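Putative fructose-bisphosphate aldolase (Coccidioides immitis, PDB 3PM6) is a putative class II aldolase, a zinc-binding protein with a TIM-barrel fold. Local coordinates at residues 119-124 and 131-136; 147-152 and 183-188; 169-174 and 208-213. All coordinates share one frame; numbering follows the deposited sequence.

Contact 1 of 3, residues 119-124 and 131-136; sequences VDMSHF and RLTREL
Val-119 and Thr-133 make the nearest backbone approach, their CA atoms 6.2 Å apart, where the end of a strand and the loop after it run past a helix. No hydrogen bond joins 119-124 to 131-136, and the contact is mainly apolar. Val-119 sends CG1 to the helix. With CG1 anti to the backbone N (chi1 -176°), this methyl packs against Leu-136, 3.7 Å from its CD1, and also lies near Leu-136 CB. Met-121 is bent at chi2 and chi3, and its last three atoms touch different partners. CG passes Thr-133 OG1 at 3.8 Å. SD sits beside Leu-132 CD1, and CE turns to Leu-136 CD1 at 3.9 Å. The hydroxyl of Thr-133 has its polar partner on its own helix, the carbonyl O of Asn-129.

This is the beta-to-alpha step of a TIM barrel. Strand 116-119 ends here, and helix 126-141 folds back to pack on the outside of the barrel. Ile-98 of helix 95-103 touches Val-119, Met-121 and Leu-136, so that helix packs against the contact from the neighbouring position in the barrel.

At the outer end, Leu-132 CD1 lies over one face of the Phe-124 ring. It is 4.2 Å from the ring centroid and 27° off the normal, a CH-pi contact. A type I turn from Met-121 to Phe-124 brings that ring round to the helix. Before the turn, Asp-120 points away from the helix. Its OD1 takes Ser-122 N at 3.2 Å, forming an Asx turn, and also Ser-122 OG on its syn lone pair at 2.8 Å. Its OD2 is hydrogen-bonded to ND1 of the zinc ligand His-91, which makes Asp-120 a second-shell residue of the metal site.

Contact 2 of 3, residues 147-152 and 183-188; sequences TEAEPG and TGINWL
Glu-148 pairs with Trp-187, and Ala-149 with Leu-188, in parallel bridges between neighbouring strands of the TIM barrel. The two strands belong to one beta-alpha-beta unit, with helix 174-181 between them. Thr-147 O is held by two donors, Asn-186 N at 3.0 Å and Trp-187 N at 3.1 Å. One residue pair further on, Ala-149 N donates to Trp-187 O.

Just before strand 187-188, the Asn-186 side chain adds a bond to the pairing. Its CG stands beside the backbone N (chi1 -57°), and this carries the amide back towards Thr-147. OD1 then accepts from Thr-147 N at 3.0 Å, in the carbonyl plane and on a lone pair. Thr-147 holds OG1 between its backbone N and carbonyl carbon (chi1 61°), which sets the hydroxyl against Ile-185 CA at 3.4 Å.

Glu-148 and Trp-187 share one face of the sheet and cross at about a right angle. The Glu-148 chain is extended, and OE1 meets the indole at its edge, near the ring plane. OE1 also forms a salt bridge with Lys-247, while OE2 is hydrogen-bonded to the zinc ligand His-227. Each carboxylate oxygen thus has a polar partner, and the bond to His-227 is consistent with a second-shell role at the zinc site.

Ala-149 and Leu-188 point to the other face. There Ala-149 CB packs on Ile-185 CG2 at 3.5 Å, and Leu-188 CD2 lies 3.6 Å from Pro-151 CG. Phe-180 of helix 174-181 touches Ile-185, Leu-188 and Pro-151. Beside Gly-184, a water donates to Gly-184 O at 2.8 Å and is hydrogen-bonded to Thr-147 OG1 at 2.9 Å.

Contact 3 of 3, residues 169-174 and 208-213; sequences GVLTTP and YERLQR
Arg-210 is the centre of this contact, and its guanidinium group meets Leu-171 and Thr-172 in two different ways. NH1 donates to Thr-172 O at 3.0 Å, with an N-H...O angle of 161°. The oxygen lies in the guanidinium plane, so the N-H is well aimed. Seen from the acceptor, the donor stands above the carbonyl plane, 65° out of it, so the bond does not follow a lone pair of the oxygen. Leu-171 covers one face of the same group. Its CB lies 3.5 Å above the plane, over the centre, and its CD1 reaches Arg-210 NH2 at 3.6 Å. Thr-173 CG2 comes to the guanidinium edge, 4.0 Å from NH1.

One turn along the helix, Pro-174 CG packs against the backbone of Arg-213, 3.8 Å from its carbonyl O. The polar end of Arg-213 leads away from Pro-174 and forms a long salt bridge to Glu-209 OE1.

The Arg-210 chain leaves the helix with CG anti to the backbone N (chi1 -179°) and bends at chi3. This turns one face of the guanidinium to Leu-171. On the other segment, Thr-172 OG1 is hydrogen-bonded to Pro-151 O and to Ala-191 N, which anchors the loop towards the barrel strands. Thr-173 is the N-cap of helix 174-181, and its OG1 accepts from Glu-176 N. The contact therefore joins the start of one outer helix of the TIM barrel to the first turns of another, helix 208-218.

Arg-210 NE has a further hydrogen bond to a residue next to the segments, so the group is fixed at more than one nitrogen. The in-plane bond and the packing on its face together set its orientation, and its charge probably polarises the Thr-172 carbonyl.

How the contacts relate
Contact 1 comes first in the chain. It closes a short loop, with six residues between its segments, and folds helix 126-141 back beside the end of strand 116-119. Strand 146-149 follows and opens contact 2, which closes at strand 187-188. Contact 3 opens within that span, at 169-174, and closes beyond it on helix 208-218, so contacts 2 and 3 cross. Contact 1 is in series with both. Contacts 1 and 2 meet through Val-119 N and Glu-148 O, between adjacent strands. Contacts 2 and 3 meet where the two ends of the loop from strand 146-149 to helix 174-181 come together. Together they tie three successive barrel strands to three outer helices.

Contact 1 of 3, residues 119-124 and 131-136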
loop_
_atom_site.group_PDB
_atom_site.type_symbol
_atom_site.label_atom_id
_atom_site.label_comp_id
_atom_site.label_asym_id
_atom_site.label_seq_id
_atom_site.Cartn_x
_atom_site.Cartn_y
_atom_site.Cartn_z
ATOM N N VAL A 119 4.545 0.145 -22.733
ATOM C CA VAL A 119 5.882 0.469 -23.274
ATOM C C VAL A 119 5.733 1.785 -24.014
ATOM O O VAL A 119 5.388 1.800 -25.196
ATOM C CB VAL A 119 6.416 -0.652 -24.230
ATOM C CG1 VAL A 119 7.807 -0.331 -24.680
ATOM C CG2 VAL A 119 6.350 -2.026 -23.530
ATOM N N ASP A 120 5.942 2.880 -23.296
ATOM C CA ASP A 120 5.657 4.216 -23.769
ATOM C C ASP A 120 6.963 4.847 -24.238
ATOM O O ASP A 120 7.654 5.514 -23.464
ATOM C CB ASP A 120 5.043 5.072 -22.630
ATOM C CG ASP A 120 4.686 6.473 -23.098
ATOM O OD1 ASP A 120 4.921 6.736 -24.295
ATOM O OD2 ASP A 120 4.139 7.293 -22.312
ATOM N N MET A 121 7.309 4.634 -25.504
ATOM C CA MET A 121 8.534 5.227 -26.065
ATOM C C MET A 121 8.242 6.467 -26.917
ATOM O O MET A 121 9.009 6.824 -27.824
ATOM C CB MET A 121 9.263 4.145 -26.879
ATOM C CG MET A 121 9.646 2.898 -26.009
ATOM S SD MET A 121 10.922 3.296 -24.785
ATOM C CE MET A 121 10.177 2.776 -23.244
ATOM N N SER A 122 7.117 7.130 -26.612
ATOM C CA SER A 122 6.575 8.186 -27.467
ATOM C C SER A 122 7.415 9.453 -27.437
ATOM O O SER A 122 7.279 10.316 -28.306
ATOM C CB SER A 122 5.128 8.524 -27.033
ATOM O OG SER A 122 5.147 9.155 -25.754
ATOM N N HIS A 123 8.273 9.574 -26.425
ATOM C CA HIS A 123 9.185 10.702 -26.341
ATOM C C HIS A 123 10.344 10.661 -27.339
ATOM O O HIS A 123 10.972 11.694 -27.600
ATOM C CB HIS A 123 9.715 10.862 -24.919
ATOM C CG HIS A 123 8.695 11.403 -23.959
ATOM N ND1 HIS A 123 9.014 12.304 -22.970
ATOM C CD2 HIS A 123 7.366 11.184 -23.852
ATOM C CE1 HIS A 123 7.927 12.587 -22.267
ATOM N NE2 HIS A 123 6.912 11.927 -22.786
ATOM N N PHE A 124 10.615 9.480 -27.893
ATOM C CA PHE A 124 11.673 9.299 -28.879
ATOM C C PHE A 124 11.101 9.520 -30.271
ATOM O O PHE A 124 9.873 9.616 -30.432
ATOM C CB PHE A 124 12.313 7.888 -28.729
ATOM C CG PHE A 124 12.933 7.649 -27.374
ATOM C CD1 PHE A 124 14.117 8.294 -27.007
ATOM C CD2 PHE A 124 12.299 6.820 -26.440
ATOM C CE1 PHE A 124 14.679 8.108 -25.729
ATOM C CE2 PHE A 124 12.837 6.615 -25.153
ATOM C CZ PHE A 124 14.029 7.256 -24.788
ATOM N N ARG A 131 11.526 0.791 -32.642
ATOM C CA ARG A 131 12.668 -0.078 -32.371
ATOM C C ARG A 131 12.672 -0.554 -30.926
ATOM O O ARG A 131 12.737 -1.754 -30.656
ATOM C CB ARG A 131 13.992 0.647 -32.690
ATOM C CG ARG A 131 15.227 -0.273 -32.705
ATOM C CD ARG A 131 16.566 0.495 -32.809
ATOM N NE ARG A 131 16.839 1.351 -31.648
ATOM C CZ ARG A 131 17.299 0.906 -30.485
ATOM N NH1 ARG A 131 17.540 -0.388 -30.296
ATOM N NH2 ARG A 131 17.529 1.744 -29.505
ATOM N N LEU A 132 12.654 0.393 -29.994
ATOM C CA LEU A 132 12.617 0.031 -28.588
ATOM C C LEU A 132 11.322 -0.742 -28.241
ATOM O O LEU A 132 11.377 -1.718 -27.499
ATOM C CB LEU A 132 12.746 1.269 -27.706
ATOM C CG LEU A 132 14.071 2.016 -27.787
ATOM C CD1 LEU A 132 13.884 3.433 -27.210
ATOM C CD2 LEU A 132 15.207 1.208 -27.094
ATOM N N THR A 133 10.167 -0.302 -28.771
ATOM C CA THR A 133 8.893 -1.001 -28.468
ATOM C C THR A 133 8.985 -2.479 -28.894
ATOM O O THR A 133 8.669 -3.376 -28.121
ATOM C CB THR A 133 7.646 -0.311 -29.090
ATOM O OG1 THR A 133 7.496 1.006 -28.546
ATOM C CG2 THR A 133 6.361 -1.111 -28.798
ATOM N N ARG A 134 9.454 -2.736 -30.111
ATOM C CA ARG A 134 9.570 -4.142 -30.589
ATOM C C ARG A 134 10.393 -5.016 -29.629
ATOM O O ARG A 134 9.978 -6.098 -29.241
ATOM C CB ARG A 134 10.172 -4.187 -31.985
ATOM C CG ARG A 134 10.372 -5.593 -32.552
ATOM C CD ARG A 134 10.933 -5.502 -33.978
ATOM N NE ARG A 134 9.990 -4.850 -34.897
ATOM C CZ ARG A 134 8.985 -5.470 -35.525
ATOM N NH1 ARG A 134 8.767 -6.782 -35.353
ATOM N NH2 ARG A 134 8.189 -4.772 -36.325
ATOM N N GLU A 135 11.553 -4.528 -29.224
ATOM C CA GLU A 135 12.403 -5.324 -28.370
ATOM C C GLU A 135 11.908 -5.418 -26.942
ATOM O O GLU A 135 12.103 -6.449 -26.300
ATOM C CB GLU A 135 13.880 -4.910 -28.498
ATOM C CG GLU A 135 14.416 -3.861 -27.585
ATOM C CD GLU A 135 15.953 -3.722 -27.745
ATOM O OE1 GLU A 135 16.407 -2.700 -28.305
ATOM O OE2 GLU A 135 16.708 -4.640 -27.325
ATOM N N LEU A 136 11.244 -4.369 -26.448
ATOM C CA LEU A 136 10.699 -4.421 -25.113
ATOM C C LEU A 136 9.447 -5.283 -25.015
ATOM O O LEU A 136 9.189 -5.884 -23.963
ATOM C CB LEU A 136 10.466 -3.010 -24.530
ATOM C CG LEU A 136 11.769 -2.260 -24.258
ATOM C CD1 LEU A 136 11.494 -0.758 -24.149
ATOM C CD2 LEU A 136 12.523 -2.790 -23.044
#

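Contact 2 of 3, residues 147-152 and 183-188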
loop_
_atom_site.group_PDB
_atom_site.type_symbol
_atom_site.label_atom_id
_atom_site.label_comp_id
_atom_site.label_asym_id
_atom_site.label_seq_id
_atom_site.Cartn_x
_atom_site.Cartn_y
_atom_site.Cartn_z
ATOM N N THR A 147 1.184 -5.913 -23.404
ATOM C CA THR A 147 1.831 -4.605 -23.610
ATOM C C THR A 147 0.968 -3.616 -24.360
ATOM O O THR A 147 0.126 -3.994 -25.159
ATOM C CB THR A 147 3.184 -4.686 -24.360
ATOM O OG1 THR A 147 2.978 -5.239 -25.643
ATOM C CG2 THR A 147 4.204 -5.515 -23.628
ATOM N N GLU A 148 1.200 -2.350 -24.083
ATOM C CA GLU A 148 0.487 -1.243 -24.721
ATOM C C GLU A 148 1.591 -0.353 -25.212
ATOM O O GLU A 148 2.597 -0.221 -24.532
ATOM C CB GLU A 148 -0.359 -0.511 -23.681
ATOM C CG GLU A 148 -1.022 0.786 -24.135
ATOM C CD GLU A 148 -1.829 1.440 -23.013
ATOM O OE1 GLU A 148 -2.503 0.713 -22.236
ATOM O OE2 GLU A 148 -1.779 2.685 -22.896
ATOM N N ALA A 149 1.396 0.263 -26.373
ATOM C CA ALA A 149 2.338 1.202 -26.924
ATOM C C ALA A 149 1.610 2.412 -27.469
ATOM O O ALA A 149 0.384 2.389 -27.635
ATOM C CB ALA A 149 3.172 0.537 -28.011
ATOM N N GLU A 150 2.368 3.481 -27.682
ATOM C CA GLU A 150 1.809 4.755 -28.162
ATOM C C GLU A 150 2.328 5.133 -29.548
ATOM O O GLU A 150 3.447 5.669 -29.695
ATOM C CB GLU A 150 2.138 5.873 -27.182
ATOM C CG GLU A 150 1.509 7.217 -27.526
ATOM C CD GLU A 150 1.672 8.221 -26.372
ATOM O OE1 GLU A 150 1.419 7.861 -25.213
ATOM O OE2 GLU A 150 2.023 9.373 -26.633
ATOM N N PRO A 151 1.508 4.913 -30.580
ATOM C CA PRO A 151 1.956 5.207 -31.953
ATOM C C PRO A 151 1.770 6.679 -32.243
ATOM O O PRO A 151 1.031 7.048 -33.165
ATOM C CB PRO A 151 1.002 4.378 -32.810
ATOM C CG PRO A 151 -0.227 4.238 -31.993
ATOM C CD PRO A 151 0.119 4.441 -30.542
ATOM N N GLY A 152 2.438 7.522 -31.469
ATOM C CA GLY A 152 2.329 8.975 -31.678
ATOM C C GLY A 152 2.925 9.627 -30.464
ATOM O O GLY A 152 3.702 8.979 -29.769
ATOM N N THR A 183 4.884 -4.862 -34.186
ATOM C CA THR A 183 5.800 -5.057 -33.054
ATOM C C THR A 183 5.290 -6.125 -32.122
ATOM O O THR A 183 6.028 -6.549 -31.256
ATOM C CB THR A 183 6.014 -3.788 -32.199
ATOM O OG1 THR A 183 4.754 -3.353 -31.674
ATOM C CG2 THR A 183 6.641 -2.673 -33.011
ATOM N N GLY A 184 4.035 -6.554 -32.288
ATOM C CA GLY A 184 3.423 -7.535 -31.371
ATOM C C GLY A 184 2.779 -6.985 -30.091
ATOM O O GLY A 184 2.415 -7.750 -29.178
ATOM N N ILE A 185 2.634 -5.664 -30.003
ATOM C CA ILE A 185 1.884 -5.056 -28.873
ATOM C C ILE A 185 0.480 -5.598 -28.837
ATOM O O ILE A 185 0.001 -6.054 -29.843
ATOM C CB ILE A 185 1.716 -3.553 -29.043
ATOM C CG1 ILE A 185 0.956 -3.312 -30.335
ATOM C CG2 ILE A 185 3.043 -2.876 -28.968
ATOM C CD1 ILE A 185 1.035 -1.936 -30.844
ATOM N N ASN A 186 -0.194 -5.538 -27.691
ATOM C CA ASN A 186 -1.587 -5.967 -27.619
ATOM C C ASN A 186 -2.544 -4.798 -27.738
ATOM O O ASN A 186 -3.591 -4.927 -28.371
ATOM C CB ASN A 186 -1.847 -6.697 -26.320
ATOM C CG ASN A 186 -0.922 -7.896 -26.142
ATOM O OD1 ASN A 186 0.039 -7.855 -25.343
ATOM N ND2 ASN A 186 -1.184 -8.962 -26.912
ATOM N N TRP A 187 -2.185 -3.662 -27.129
ATOM C CA TRP A 187 -3.036 -2.461 -27.107
ATOM C C TRP A 187 -2.294 -1.228 -27.617
ATOM O O TRP A 187 -1.087 -1.157 -27.510
ATOM C CB TRP A 187 -3.532 -2.194 -25.684
ATOM C CG TRP A 187 -4.026 -3.427 -24.964
ATOM C CD1 TRP A 187 -4.712 -4.479 -25.503
ATOM C CD2 TRP A 187 -3.924 -3.700 -23.559
ATOM N NE1 TRP A 187 -5.001 -5.417 -24.524
ATOM C CE2 TRP A 187 -4.520 -4.960 -23.327
ATOM C CE3 TRP A 187 -3.367 -3.012 -22.481
ATOM C CZ2 TRP A 187 -4.601 -5.521 -22.066
ATOM C CZ3 TRP A 187 -3.435 -3.582 -21.221
ATOM C CH2 TRP A 187 -4.047 -4.824 -21.026
ATOM N N LEU A 188 -3.030 -0.274 -28.182
ATOM C CA LEU A 188 -2.486 0.960 -28.735
ATOM C C LEU A 188 -3.155 2.153 -28.067
ATOM O O LEU A 188 -4.356 2.138 -27.870
ATOM C CB LEU A 188 -2.753 1.044 -30.251
ATOM C CG LEU A 188 -1.812 0.344 -31.249
ATOM C CD1 LEU A 188 -2.187 0.674 -32.675
ATOM C CD2 LEU A 188 -0.355 0.758 -31.007
HETATM O O HOH W 1 2.676 -8.070 -26.378
#

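Contact 3 of 3, residues 169-174 and 208-213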
loop_
_atom_site.group_PDB
_atom_site.type_symbol
_atom_site.label_atom_id
_atom_site.label_comp_id
_atom_site.label_asym_id
_atom_site.label_seq_id
_atom_site.Cartn_x
_atom_site.Cartn_y
_atom_site.Cartn_z
ATOM N N GLY A 169 3.649 17.673 -30.458
ATOM C CA GLY A 169 2.598 16.684 -30.571
ATOM C C GLY A 169 2.744 15.944 -31.878
ATOM O O GLY A 169 3.119 16.548 -32.894
ATOM N N VAL A 170 2.531 14.634 -31.821
ATOM C CA VAL A 170 2.440 13.783 -33.024
ATOM C C VAL A 170 1.127 12.987 -32.958
ATOM O O VAL A 170 0.970 12.054 -32.136
ATOM C CB VAL A 170 3.654 12.808 -33.225
ATOM C CG1 VAL A 170 3.496 11.974 -34.532
ATOM C CG2 VAL A 170 4.993 13.547 -33.250
ATOM N N LEU A 171 0.201 13.375 -33.838
ATOM C CA LEU A 171 -1.059 12.679 -34.073
ATOM C C LEU A 171 -0.920 11.320 -34.735
ATOM O O LEU A 171 -0.122 11.126 -35.654
ATOM C CB LEU A 171 -2.006 13.566 -34.902
ATOM C CG LEU A 171 -2.415 14.896 -34.254
ATOM C CD1 LEU A 171 -3.370 15.693 -35.187
ATOM C CD2 LEU A 171 -3.057 14.675 -32.858
ATOM N N THR A 172 -1.740 10.373 -34.303
ATOM C CA THR A 172 -1.596 9.003 -34.787
ATOM C C THR A 172 -2.308 8.795 -36.117
ATOM O O THR A 172 -3.460 9.174 -36.257
ATOM C CB THR A 172 -2.163 8.003 -33.759
ATOM O OG1 THR A 172 -1.392 8.068 -32.544
ATOM C CG2 THR A 172 -2.113 6.618 -34.305
ATOM N N THR A 173 -1.620 8.174 -37.082
ATOM C CA THR A 173 -2.234 7.791 -38.343
ATOM C C THR A 173 -2.500 6.300 -38.342
ATOM O O THR A 173 -1.886 5.562 -37.567
ATOM C CB THR A 173 -1.319 8.137 -39.555
ATOM O OG1 THR A 173 -0.052 7.459 -39.417
ATOM C CG2 THR A 173 -1.090 9.662 -39.632
ATOM N N PRO A 174 -3.420 5.836 -39.217
ATOM C CA PRO A 174 -3.555 4.395 -39.424
ATOM C C PRO A 174 -2.234 3.743 -39.812
ATOM O O PRO A 174 -1.970 2.629 -39.388
ATOM C CB PRO A 174 -4.560 4.291 -40.596
ATOM C CG PRO A 174 -5.368 5.498 -40.472
ATOM C CD PRO A 174 -4.441 6.588 -39.975
ATOM N N TYR A 208 -12.444 12.651 -33.840
ATOM C CA TYR A 208 -13.152 11.360 -33.831
ATOM C C TYR A 208 -12.994 10.635 -35.153
ATOM O O TYR A 208 -12.940 9.405 -35.197
ATOM C CB TYR A 208 -14.626 11.559 -33.508
ATOM C CG TYR A 208 -14.873 12.083 -32.108
ATOM C CD1 TYR A 208 -14.713 11.240 -31.003
ATOM C CD2 TYR A 208 -15.251 13.419 -31.884
ATOM C CE1 TYR A 208 -14.935 11.690 -29.704
ATOM C CE2 TYR A 208 -15.498 13.883 -30.592
ATOM C CZ TYR A 208 -15.317 13.001 -29.502
ATOM O OH TYR A 208 -15.517 13.408 -28.209
ATOM N N GLU A 209 -12.898 11.406 -36.232
ATOM C CA GLU A 209 -12.667 10.841 -37.565
ATOM C C GLU A 209 -11.325 10.106 -37.625
ATOM O O GLU A 209 -11.268 8.964 -38.078
ATOM C CB GLU A 209 -12.772 11.924 -38.655
ATOM C CG GLU A 209 -14.236 12.283 -38.969
ATOM C CD GLU A 209 -14.367 13.513 -39.867
ATOM O OE1 GLU A 209 -13.333 13.948 -40.440
ATOM O OE2 GLU A 209 -15.500 14.037 -40.014
ATOM N N ARG A 210 -10.263 10.760 -37.143
ATOM C CA ARG A 210 -8.946 10.142 -37.034
ATOM C C ARG A 210 -9.071 8.835 -36.234
ATOM O O ARG A 210 -8.605 7.779 -36.669
ATOM C CB ARG A 210 -7.975 11.101 -36.337
ATOM C CG ARG A 210 -6.554 10.584 -36.180
ATOM C CD ARG A 210 -5.668 11.650 -35.522
ATOM N NE ARG A 210 -5.458 12.799 -36.402
ATOM C CZ ARG A 210 -4.519 12.861 -37.356
ATOM N NH1 ARG A 210 -3.691 11.833 -37.549
ATOM N NH2 ARG A 210 -4.405 13.960 -38.113
ATOM N N LEU A 211 -9.748 8.913 -35.092
ATOM C CA LEU A 211 -9.946 7.753 -34.247
ATOM C C LEU A 211 -10.604 6.592 -34.992
ATOM O O LEU A 211 -10.078 5.494 -34.952
ATOM C CB LEU A 211 -10.752 8.126 -32.989
ATOM C CG LEU A 211 -10.953 6.990 -32.010
ATOM C CD1 LEU A 211 -9.563 6.467 -31.574
ATOM C CD2 LEU A 211 -11.831 7.445 -30.800
ATOM N N GLN A 212 -11.735 6.825 -35.681
ATOM C CA GLN A 212 -12.424 5.730 -36.423
ATOM C C GLN A 212 -11.503 5.167 -37.515
ATOM O O GLN A 212 -11.410 3.957 -37.652
ATOM C CB GLN A 212 -13.849 6.115 -36.920
ATOM C CG GLN A 212 -14.722 5.009 -37.696
ATOM C CD GLN A 212 -14.870 3.571 -37.023
ATOM O OE1 GLN A 212 -14.430 2.580 -37.596
ATOM N NE2 GLN A 212 -15.510 3.476 -35.887
ATOM N N ARG A 213 -10.771 6.036 -38.217
ATOM C CA ARG A 213 -9.783 5.616 -39.238
ATOM C C ARG A 213 -8.749 4.644 -38.663
ATOM O O ARG A 213 -8.421 3.628 -39.287
ATOM C CB ARG A 213 -9.056 6.834 -39.861
ATOM C CG ARG A 213 -9.712 7.369 -41.102
ATOM C CD ARG A 213 -9.080 8.639 -41.616
ATOM N NE ARG A 213 -10.155 9.541 -42.007
ATOM C CZ ARG A 213 -10.330 10.763 -41.519
ATOM N NH1 ARG A 213 -9.440 11.252 -40.659
ATOM N NH2 ARG A 213 -11.366 11.504 -41.927
#